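Local coordinates for Alr4995 protein (PDB 6LRF) that acts as a bifunctional arginine dihydrolase and ornithine cyclodeaminase in a cyanobacterium, hydrolysing arginine and probably converting the resulting ornithine to proline, at residues B[5-19]-B[53-67]. Numbering follows the deposited sequence.
Sequences IRFLMCPPDHYDVDY and IVDLVTPQKGWPDLV
Arg6 reaches from strand 6-9 to Asp55 on the neighbouring parallel strand 53-56, and this salt bridge joins two side chains of one sheet face. The guanidinium presents its NE–NH2 side: NH2 meets the syn lone pair of Asp55 OD1 at 2.7 Å, while NE, with OD2 lying in the guanidinium plane, bonds that oxygen at 3.1 Å. A bend in the arginine chain (chi3 71°) turns the group back over Ile53, whose CG2 sits 3.7 Å from CZ, above one face. With an alanine here, Asp55 would probably lose its charged mate and Ile53 the flat lid over its methyl.

Backbone bonds run as a parallel ladder, from Ile53 N to Ile5 O through to Val57 N to Met9 O. On the other face Met9 (selenomethionine) lays CG against Val54 CG1, at 3.8 Å, with Trp41 and Leu44 of helix 34-49 packing on it; that helix links the two strands in a beta-alpha-beta crossover.

Beyond the strands the loops keep company through apolar and ring contacts. Pro11 CG meets Pro59 CG at 3.8 Å, and Lys61 CG stands over the His14 ring, 3.4 Å from its centroid, in a CH-pi contact.

Polar pairing returns at the far end: Tyr19 OH donates to Asp65 OD2 at 2.5 Å, on its anti side, and a water links the same hydroxyl to Asp65 N. Segment 53-67 belongs to the part related to dimethylarginine dimethylhydrolases (GME clan), and strand 6-9 joins it by pairing with 53-56: a polar grip at each end, register fixed by backbone bonds, loops held mainly by side-chain packing.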
ATOM      1  N   ILE B   5      41.702  26.488  42.750  1.00 46.02           N
ATOM      2  CA  ILE B   5      40.427  25.794  42.551  1.00 42.31           C
ATOM      3  C   ILE B   5      40.410  24.400  43.194  1.00 39.65           C
ATOM      4  O   ILE B   5      41.381  23.653  43.091  1.00 37.63           O
ATOM      5  CB  ILE B   5      40.108  25.674  41.035  1.00 36.04           C
ATOM      6  CG1 ILE B   5      40.062  27.068  40.396  1.00 40.03           C
ATOM      7  CG2 ILE B   5      38.793  24.942  40.806  1.00 35.73           C
ATOM      8  CD1 ILE B   5      39.874  27.055  38.890  1.00 44.11           C
ATOM      9  N   ARG B   6      39.306  24.061  43.864  1.00 34.24           N
ATOM     10  CA  ARG B   6      39.154  22.749  44.496  1.00 31.48           C
ATOM     11  C   ARG B   6      38.089  21.895  43.805  1.00 33.96           C
ATOM     12  O   ARG B   6      37.009  22.383  43.475  1.00 31.93           O
ATOM     13  CB  ARG B   6      38.783  22.896  45.978  1.00 29.43           C
ATOM     14  CG  ARG B   6      39.632  23.893  46.759  1.00 33.60           C
ATOM     15  CD  ARG B   6      39.183  23.961  48.223  1.00 32.35           C
ATOM     16  NE  ARG B   6      39.532  22.763  48.984  1.00 32.13           N
ATOM     17  CZ  ARG B   6      40.648  22.633  49.701  1.00 37.23           C
ATOM     18  NH1 ARG B   6      41.541  23.626  49.743  1.00 29.31           N
ATOM     19  NH2 ARG B   6      40.873  21.506  50.368  1.00 35.85           N
ATOM     20  N   PHE B   7      38.397  20.617  43.612  1.00 32.15           N
ATOM     21  CA  PHE B   7      37.439  19.625  43.123  1.00 35.43           C
ATOM     22  C   PHE B   7      37.265  18.531  44.153  1.00 34.85           C
ATOM     23  O   PHE B   7      38.218  18.162  44.835  1.00 32.04           O
ATOM     24  CB  PHE B   7      37.896  18.994  41.809  1.00 30.99           C
ATOM     25  CG  PHE B   7      37.868  19.931  40.648  1.00 36.20           C
ATOM     26  CD1 PHE B   7      36.747  20.002  39.824  1.00 29.65           C
ATOM     27  CD2 PHE B   7      38.961  20.747  40.376  1.00 35.56           C
ATOM     28  CE1 PHE B   7      36.708  20.874  38.744  1.00 32.09           C
ATOM     29  CE2 PHE B   7      38.940  21.625  39.292  1.00 40.92           C
ATOM     30  CZ  PHE B   7      37.808  21.687  38.470  1.00 39.80           C
ATOM     31  N   LEU B   8      36.047  18.017  44.259  1.00 27.50           N
ATOM     32  CA  LEU B   8      35.764  16.884  45.124  1.00 26.54           C
ATOM     33  C   LEU B   8      35.708  15.607  44.303  1.00 30.77           C
ATOM     34  O   LEU B   8      35.029  15.575  43.275  1.00 27.91           O
ATOM     35  CB  LEU B   8      34.444  17.094  45.835  1.00 25.44           C
ATOM     36  CG  LEU B   8      33.989  15.960  46.724  1.00 26.92           C
ATOM     37  CD1 LEU B   8      34.979  15.825  47.867  1.00 28.95           C
ATOM     38  CD2 LEU B   8      32.613  16.287  47.213  1.00 21.80           C
HETATM   39  N   MSE B   9      36.418  14.568  44.739  1.00 29.57           N
HETATM   40  CA  MSE B   9      36.337  13.258  44.087  1.00 30.13           C
HETATM   41  C   MSE B   9      36.132  12.153  45.109  1.00 33.21           C
HETATM   42  O   MSE B   9      36.038  12.404  46.303  1.00 31.99           O
HETATM   43  CB  MSE B   9      37.591  12.972  43.262  1.00 37.71           C
HETATM   44  CG  MSE B   9      37.798  13.954  42.135  1.00 35.68           C
HETATM   45 SE   MSE B   9      39.312  13.536  40.940  1.00 63.27          SE
HETATM   46  CE  MSE B   9      38.687  11.823  40.192  1.00 45.14           C
ATOM     47  N   CYS B  10      36.040  10.922  44.635  1.00 31.41           N
ATOM     48  CA  CYS B  10      35.880   9.800  45.534  1.00 31.74           C
ATOM     49  C   CYS B  10      36.468   8.570  44.874  1.00 42.75           C
ATOM     50  O   CYS B  10      36.027   8.168  43.786  1.00 37.44           O
ATOM     51  CB  CYS B  10      34.411   9.588  45.892  1.00 35.40           C
ATOM     52  SG  CYS B  10      34.106   8.214  47.008  1.00 38.54           S
ATOM     53  N   PRO B  11      37.489   7.981  45.520  1.00 41.54           N
ATOM     54  CA  PRO B  11      38.225   6.839  44.971  1.00 42.09           C
ATOM     55  C   PRO B  11      37.341   5.599  44.790  1.00 39.47           C
ATOM     56  O   PRO B  11      36.382   5.396  45.539  1.00 36.00           O
ATOM     57  CB  PRO B  11      39.329   6.604  46.013  1.00 44.17           C
ATOM     58  CG  PRO B  11      38.789   7.176  47.273  1.00 43.23           C
ATOM     59  CD  PRO B  11      37.995   8.377  46.845  1.00 39.46           C
ATOM     60  N   PRO B  12      37.666   4.775  43.781  1.00 44.94           N
ATOM     61  CA  PRO B  12      36.862   3.612  43.388  1.00 44.25           C
ATOM     62  C   PRO B  12      37.032   2.380  44.270  1.00 44.50           C
ATOM     63  O   PRO B  12      36.956   1.273  43.737  1.00 47.63           O
ATOM     64  CB  PRO B  12      37.369   3.312  41.973  1.00 45.01           C
ATOM     65  CG  PRO B  12      38.761   3.814  41.965  1.00 40.25           C
ATOM     66  CD  PRO B  12      38.767   5.030  42.831  1.00 40.46           C
ATOM     67  N   ASP B  13      37.234   2.560  45.576  1.00 48.85           N
ATOM     68  CA  ASP B  13      37.522   1.443  46.487  1.00 51.03           C
ATOM     69  C   ASP B  13      36.425   0.368  46.484  1.00 52.83           C
ATOM     70  O   ASP B  13      36.711  -0.816  46.679  1.00 50.84           O
ATOM     71  CB  ASP B  13      37.736   1.956  47.921  1.00 49.50           C
ATOM     72  CG  ASP B  13      39.080   2.673  48.110  1.00 50.34           C
ATOM     73  OD1 ASP B  13      39.745   3.010  47.103  1.00 50.30           O
ATOM     74  OD2 ASP B  13      39.469   2.908  49.278  1.00 52.66           O
ATOM     75  N   HIS B  14      35.179   0.778  46.258  1.00 47.67           N
ATOM     76  CA  HIS B  14      34.057  -0.164  46.219  1.00 49.50           C
ATOM     77  C   HIS B  14      33.175   0.069  44.997  1.00 48.30           C
ATOM     78  O   HIS B  14      31.955  -0.083  45.045  1.00 47.50           O
ATOM     79  CB  HIS B  14      33.236  -0.062  47.501  1.00 48.94           C
ATOM     80  CG  HIS B  14      34.064  -0.132  48.746  1.00 58.45           C
ATOM     81  ND1 HIS B  14      34.031   0.842  49.721  1.00 61.48           N
ATOM     82  CD2 HIS B  14      34.963  -1.056  49.165  1.00 57.59           C
ATOM     83  CE1 HIS B  14      34.867   0.519  50.692  1.00 53.92           C
ATOM     84  NE2 HIS B  14      35.447  -0.626  50.377  1.00 55.01           N
ATOM     85  N   TYR B  15      33.806   0.443  43.893  1.00 46.08           N
ATOM     86  CA  TYR B  15      33.075   0.673  42.666  1.00 48.50           C
ATOM     87  C   TYR B  15      32.787  -0.660  41.999  1.00 53.92           C
ATOM     88  O   TYR B  15      33.599  -1.589  42.046  1.00 51.76           O
ATOM     89  CB  TYR B  15      33.854   1.598  41.731  1.00 47.72           C
ATOM     90  CG  TYR B  15      33.252   1.750  40.346  1.00 50.84           C
ATOM     91  CD1 TYR B  15      32.093   2.497  40.143  1.00 46.31           C
ATOM     92  CD2 TYR B  15      33.854   1.158  39.238  1.00 50.20           C
ATOM     93  CE1 TYR B  15      31.546   2.641  38.872  1.00 48.53           C
ATOM     94  CE2 TYR B  15      33.318   1.300  37.964  1.00 48.59           C
ATOM     95  CZ  TYR B  15      32.163   2.040  37.786  1.00 46.65           C
ATOM     96  OH  TYR B  15      31.634   2.180  36.520  1.00 42.15           O
ATOM     97  N   ASP B  16      31.617  -0.729  41.383  1.00 54.61           N
ATOM     98  CA  ASP B  16      31.128  -1.926  40.729  1.00 60.47           C
ATOM     99  C   ASP B  16      29.899  -1.503  39.930  1.00 61.51           C
ATOM    100  O   ASP B  16      29.420  -0.375  40.082  1.00 59.25           O
ATOM    101  CB  ASP B  16      30.785  -3.006  41.767  1.00 62.22           C
ATOM    102  CG  ASP B  16      30.555  -4.384  41.149  1.00 72.51           C
ATOM    103  OD1 ASP B  16      31.234  -4.727  40.148  1.00 67.81           O
ATOM    104  OD2 ASP B  16      29.699  -5.131  41.682  1.00 74.12           O
ATOM    105  N   VAL B  17      29.393  -2.380  39.071  1.00 57.83           N
ATOM    106  CA  VAL B  17      28.054  -2.187  38.546  1.00 53.82           C
ATOM    107  C   VAL B  17      27.153  -3.209  39.250  1.00 57.92           C
ATOM    108  O   VAL B  17      27.070  -4.369  38.848  1.00 60.60           O
ATOM    109  CB  VAL B  17      28.014  -2.321  37.012  1.00 54.53           C
ATOM    110  CG1 VAL B  17      26.607  -2.091  36.492  1.00 56.82           C
ATOM    111  CG2 VAL B  17      28.973  -1.323  36.371  1.00 52.73           C
ATOM    112  N   ASP B  18      26.520  -2.769  40.337  1.00 55.59           N
ATOM    113  CA  ASP B  18      25.680  -3.620  41.182  1.00 60.43           C
ATOM    114  C   ASP B  18      24.276  -3.862  40.629  1.00 60.89           C
ATOM    115  O   ASP B  18      23.662  -4.898  40.893  1.00 61.11           O
ATOM    116  CB  ASP B  18      25.526  -3.003  42.577  1.00 60.95           C
ATOM    117  CG  ASP B  18      26.793  -3.085  43.407  1.00 71.33           C
ATOM    118  OD1 ASP B  18      27.624  -3.989  43.151  1.00 69.11           O
ATOM    119  OD2 ASP B  18      26.943  -2.253  44.338  1.00 68.55           O
ATOM    120  N   TYR B  19      23.768  -2.874  39.896  1.00 59.53           N
ATOM    121  CA  TYR B  19      22.368  -2.805  39.502  1.00 51.00           C
ATOM    122  C   TYR B  19      22.269  -2.086  38.171  1.00 52.22           C
ATOM    123  O   TYR B  19      23.295  -1.809  37.545  1.00 52.97           O
ATOM    124  CB  TYR B  19      21.547  -2.068  40.566  1.00 54.65           C
ATOM    125  CG  TYR B  19      22.284  -0.883  41.168  1.00 56.69           C
ATOM    126  CD1 TYR B  19      22.460   0.297  40.451  1.00 51.42           C
ATOM    127  CD2 TYR B  19      22.821  -0.955  42.447  1.00 58.36           C
ATOM    128  CE1 TYR B  19      23.146   1.371  40.996  1.00 53.47           C
ATOM    129  CE2 TYR B  19      23.502   0.113  43.001  1.00 54.01           C
ATOM    130  CZ  TYR B  19      23.661   1.271  42.272  1.00 53.92           C
ATOM    131  OH  TYR B  19      24.342   2.329  42.829  1.00 51.92           O
ATOM    132  N   ILE B  53      43.409  21.688  43.305  1.00 34.50           N
ATOM    133  CA  ILE B  53      43.331  20.994  44.583  1.00 34.86           C
ATOM    134  C   ILE B  53      42.220  19.955  44.532  1.00 39.43           C
ATOM    135  O   ILE B  53      41.133  20.240  44.023  1.00 41.30           O
ATOM    136  CB  ILE B  53      43.050  21.988  45.743  1.00 34.45           C
ATOM    137  CG1 ILE B  53      44.099  23.106  45.776  1.00 37.03           C
ATOM    138  CG2 ILE B  53      42.959  21.265  47.084  1.00 31.79           C
ATOM    139  CD1 ILE B  53      43.715  24.287  46.702  1.00 38.63           C
ATOM    140  N   VAL B  54      42.462  18.760  45.061  1.00 32.49           N
ATOM    141  CA  VAL B  54      41.418  17.739  45.055  1.00 37.70           C
ATOM    142  C   VAL B  54      41.157  17.194  46.451  1.00 35.62           C
ATOM    143  O   VAL B  54      42.035  16.599  47.062  1.00 40.51           O
ATOM    144  CB  VAL B  54      41.766  16.554  44.106  1.00 36.90           C
ATOM    145  CG1 VAL B  54      40.692  15.468  44.172  1.00 31.96           C
ATOM    146  CG2 VAL B  54      41.962  17.041  42.672  1.00 39.83           C
ATOM    147  N   ASP B  55      39.947  17.413  46.954  1.00 32.46           N
ATOM    148  CA  ASP B  55      39.497  16.772  48.175  1.00 34.43           C
ATOM    149  C   ASP B  55      38.849  15.448  47.836  1.00 35.61           C
ATOM    150  O   ASP B  55      38.397  15.242  46.709  1.00 34.45           O
ATOM    151  CB  ASP B  55      38.502  17.649  48.933  1.00 31.32           C
ATOM    152  CG  ASP B  55      39.124  18.935  49.448  1.00 44.85           C
ATOM    153  OD1 ASP B  55      40.333  18.935  49.791  1.00 45.05           O
ATOM    154  OD2 ASP B  55      38.394  19.949  49.512  1.00 41.20           O
ATOM    155  N   LEU B  56      38.794  14.559  48.818  1.00 32.00           N
ATOM    156  CA  LEU B  56      38.223  13.241  48.620  1.00 34.73           C
ATOM    157  C   LEU B  56      37.160  12.959  49.667  1.00 37.25           C
ATOM    158  O   LEU B  56      37.325  13.336  50.821  1.00 34.24           O
ATOM    159  CB  LEU B  56      39.313  12.169  48.678  1.00 32.59           C
ATOM    160  CG  LEU B  56      40.488  12.290  47.700  1.00 36.96           C
ATOM    161  CD1 LEU B  56      41.480  11.168  47.965  1.00 35.09           C
ATOM    162  CD2 LEU B  56      40.018  12.238  46.247  1.00 37.20           C
ATOM    163  N   VAL B  57      36.062  12.323  49.244  1.00 35.23           N
ATOM    164  CA  VAL B  57      35.054  11.758  50.142  1.00 32.81           C
ATOM    165  C   VAL B  57      35.539  10.387  50.572  1.00 37.73           C
ATOM    166  O   VAL B  57      36.207   9.714  49.796  1.00 43.05           O
ATOM    167  CB  VAL B  57      33.663  11.581  49.454  1.00 38.51           C
ATOM    168  CG1 VAL B  57      32.617  11.057  50.448  1.00 35.25           C
ATOM    169  CG2 VAL B  57      33.195  12.867  48.795  1.00 30.91           C
ATOM    170  N   THR B  58      35.200   9.953  51.781  1.00 40.97           N
ATOM    171  CA  THR B  58      35.539   8.594  52.201  1.00 42.14           C
ATOM    172  C   THR B  58      34.603   7.570  51.571  1.00 42.05           C
ATOM    173  O   THR B  58      33.404   7.563  51.867  1.00 42.86           O
ATOM    174  CB  THR B  58      35.473   8.443  53.716  1.00 37.49           C
ATOM    175  OG1 THR B  58      36.359   9.388  54.322  1.00 36.69           O
ATOM    176  CG2 THR B  58      35.870   7.042  54.111  1.00 38.80           C
ATOM    177  N   PRO B  59      35.147   6.697  50.704  1.00 44.79           N
ATOM    178  CA  PRO B  59      34.331   5.677  50.028  1.00 46.40           C
ATOM    179  C   PRO B  59      33.617   4.770  51.020  1.00 43.79           C
ATOM    180  O   PRO B  59      34.096   4.559  52.128  1.00 47.97           O
ATOM    181  CB  PRO B  59      35.352   4.891  49.191  1.00 46.89           C
ATOM    182  CG  PRO B  59      36.691   5.240  49.763  1.00 46.50           C
ATOM    183  CD  PRO B  59      36.564   6.624  50.311  1.00 42.65           C
ATOM    184  N   GLN B  60      32.459   4.261  50.626  1.00 45.68           N
ATOM    185  CA  GLN B  60      31.655   3.433  51.507  1.00 45.22           C
ATOM    186  C   GLN B  60      31.233   2.155  50.782  1.00 54.88           C
ATOM    187  O   GLN B  60      30.796   2.205  49.627  1.00 49.20           O
ATOM    188  CB  GLN B  60      30.428   4.208  51.994  1.00 44.00           C
ATOM    189  CG  GLN B  60      30.754   5.549  52.661  1.00 42.95           C
ATOM    190  CD  GLN B  60      31.376   5.390  54.037  1.00 49.67           C
ATOM    191  OE1 GLN B  60      31.042   4.462  54.776  1.00 55.86           O
ATOM    192  NE2 GLN B  60      32.275   6.303  54.395  1.00 47.07           N
ATOM    193  N   LYS B  61      31.385   1.014  51.450  1.00 55.38           N
ATOM    194  CA  LYS B  61      30.929  -0.257  50.898  1.00 48.87           C
ATOM    195  C   LYS B  61      29.424  -0.199  50.673  1.00 54.40           C
ATOM    196  O   LYS B  61      28.679   0.254  51.550  1.00 50.16           O
ATOM    197  CB  LYS B  61      31.270  -1.425  51.831  1.00 53.68           C
ATOM    198  CG  LYS B  61      32.700  -1.971  51.737  1.00 59.14           C
ATOM    199  CD  LYS B  61      32.686  -3.513  51.663  1.00 61.86           C
ATOM    200  CE  LYS B  61      33.958  -4.185  52.211  1.00 62.74           C
ATOM    201  NZ  LYS B  61      35.208  -3.386  52.070  1.00 60.58           N
ATOM    202  N   GLY B  62      28.980  -0.647  49.497  1.00 51.13           N
ATOM    203  CA  GLY B  62      27.560  -0.747  49.201  1.00 48.93           C
ATOM    204  C   GLY B  62      26.966   0.464  48.503  1.00 48.95           C
ATOM    205  O   GLY B  62      25.765   0.500  48.215  1.00 42.48           O
ATOM    206  N   TRP B  63      27.806   1.463  48.247  1.00 45.98           N
ATOM    207  CA  TRP B  63      27.397   2.649  47.499  1.00 42.67           C
ATOM    208  C   TRP B  63      28.433   2.928  46.425  1.00 41.09           C
ATOM    209  O   TRP B  63      29.203   3.883  46.524  1.00 41.51           O
ATOM    210  CB  TRP B  63      27.221   3.847  48.433  1.00 38.46           C
ATOM    211  CG  TRP B  63      26.318   3.516  49.592  1.00 38.81           C
ATOM    212  CD1 TRP B  63      26.685   3.339  50.897  1.00 43.32           C
ATOM    213  CD2 TRP B  63      24.904   3.281  49.538  1.00 39.14           C
ATOM    214  NE1 TRP B  63      25.581   3.028  51.661  1.00 43.65           N
ATOM    215  CE2 TRP B  63      24.478   2.979  50.848  1.00 37.30           C
ATOM    216  CE3 TRP B  63      23.955   3.301  48.508  1.00 42.45           C
ATOM    217  CZ2 TRP B  63      23.148   2.702  51.156  1.00 41.28           C
ATOM    218  CZ3 TRP B  63      22.633   3.025  48.815  1.00 41.65           C
ATOM    219  CH2 TRP B  63      22.242   2.726  50.130  1.00 44.29           C
ATOM    220  N   PRO B  64      28.451   2.080  45.388  1.00 37.59           N
ATOM    221  CA  PRO B  64      29.489   2.114  44.357  1.00 42.42           C
ATOM    222  C   PRO B  64      29.497   3.417  43.564  1.00 42.43           C
ATOM    223  O   PRO B  64      30.543   3.826  43.056  1.00 37.91           O
ATOM    224  CB  PRO B  64      29.117   0.933  43.453  1.00 44.54           C
ATOM    225  CG  PRO B  64      27.648   0.772  43.639  1.00 45.47           C
ATOM    226  CD  PRO B  64      27.395   1.098  45.074  1.00 41.66           C
ATOM    227  N   ASP B  65      28.342   4.068  43.456  1.00 42.19           N
ATOM    228  CA  ASP B  65      28.247   5.244  42.604  1.00 39.66           C
ATOM    229  C   ASP B  65      28.623   6.504  43.378  1.00 38.13           C
ATOM    230  O   ASP B  65      28.554   7.614  42.849  1.00 34.18           O
ATOM    231  CB  ASP B  65      26.847   5.358  42.003  1.00 39.09           C
ATOM    232  CG  ASP B  65      26.579   4.286  40.948  1.00 49.19           C
ATOM    233  OD1 ASP B  65      27.429   4.111  40.040  1.00 48.67           O
ATOM    234  OD2 ASP B  65      25.531   3.610  41.038  1.00 49.54           O
ATOM    235  N   LEU B  66      29.068   6.317  44.616  1.00 35.61           N
ATOM    236  CA  LEU B  66      29.610   7.421  45.398  1.00 37.39           C
ATOM    237  C   LEU B  66      30.800   8.074  44.674  1.00 35.26           C
ATOM    238  O   LEU B  66      31.142   9.224  44.938  1.00 33.67           O
ATOM    239  CB  LEU B  66      30.018   6.936  46.790  1.00 34.76           C
ATOM    240  CG  LEU B  66      30.120   8.018  47.863  1.00 35.18           C
ATOM    241  CD1 LEU B  66      28.739   8.372  48.370  1.00 33.95           C
ATOM    242  CD2 LEU B  66      31.031   7.588  49.011  1.00 37.18           C
ATOM    243  N   VAL B  67      31.410   7.352  43.736  1.00 34.08           N
ATOM    244  CA  VAL B  67      32.494   7.908  42.934  1.00 27.13           C
ATOM    245  C   VAL B  67      32.007   9.048  42.033  1.00 28.95           C
ATOM    246  O   VAL B  67      32.801   9.850  41.539  1.00 25.20           O
ATOM    247  CB  VAL B  67      33.152   6.829  42.048  1.00 35.63           C
ATOM    248  CG1 VAL B  67      33.876   5.806  42.905  1.00 34.59           C
ATOM    249  CG2 VAL B  67      32.101   6.148  41.167  1.00 34.28           C
TER
HETATM  250  O   HOH W   1      35.454  10.666  41.704  1.00 31.51           O
HETATM  251  O   HOH W   2      27.629   1.505  39.439  1.00 49.94           O
HETATM  252  O   HOH W   3      25.746   3.970  44.912  1.00 38.45           O
HETATM  253  O   HOH W   4      23.855   1.017  46.021  1.00 47.11           O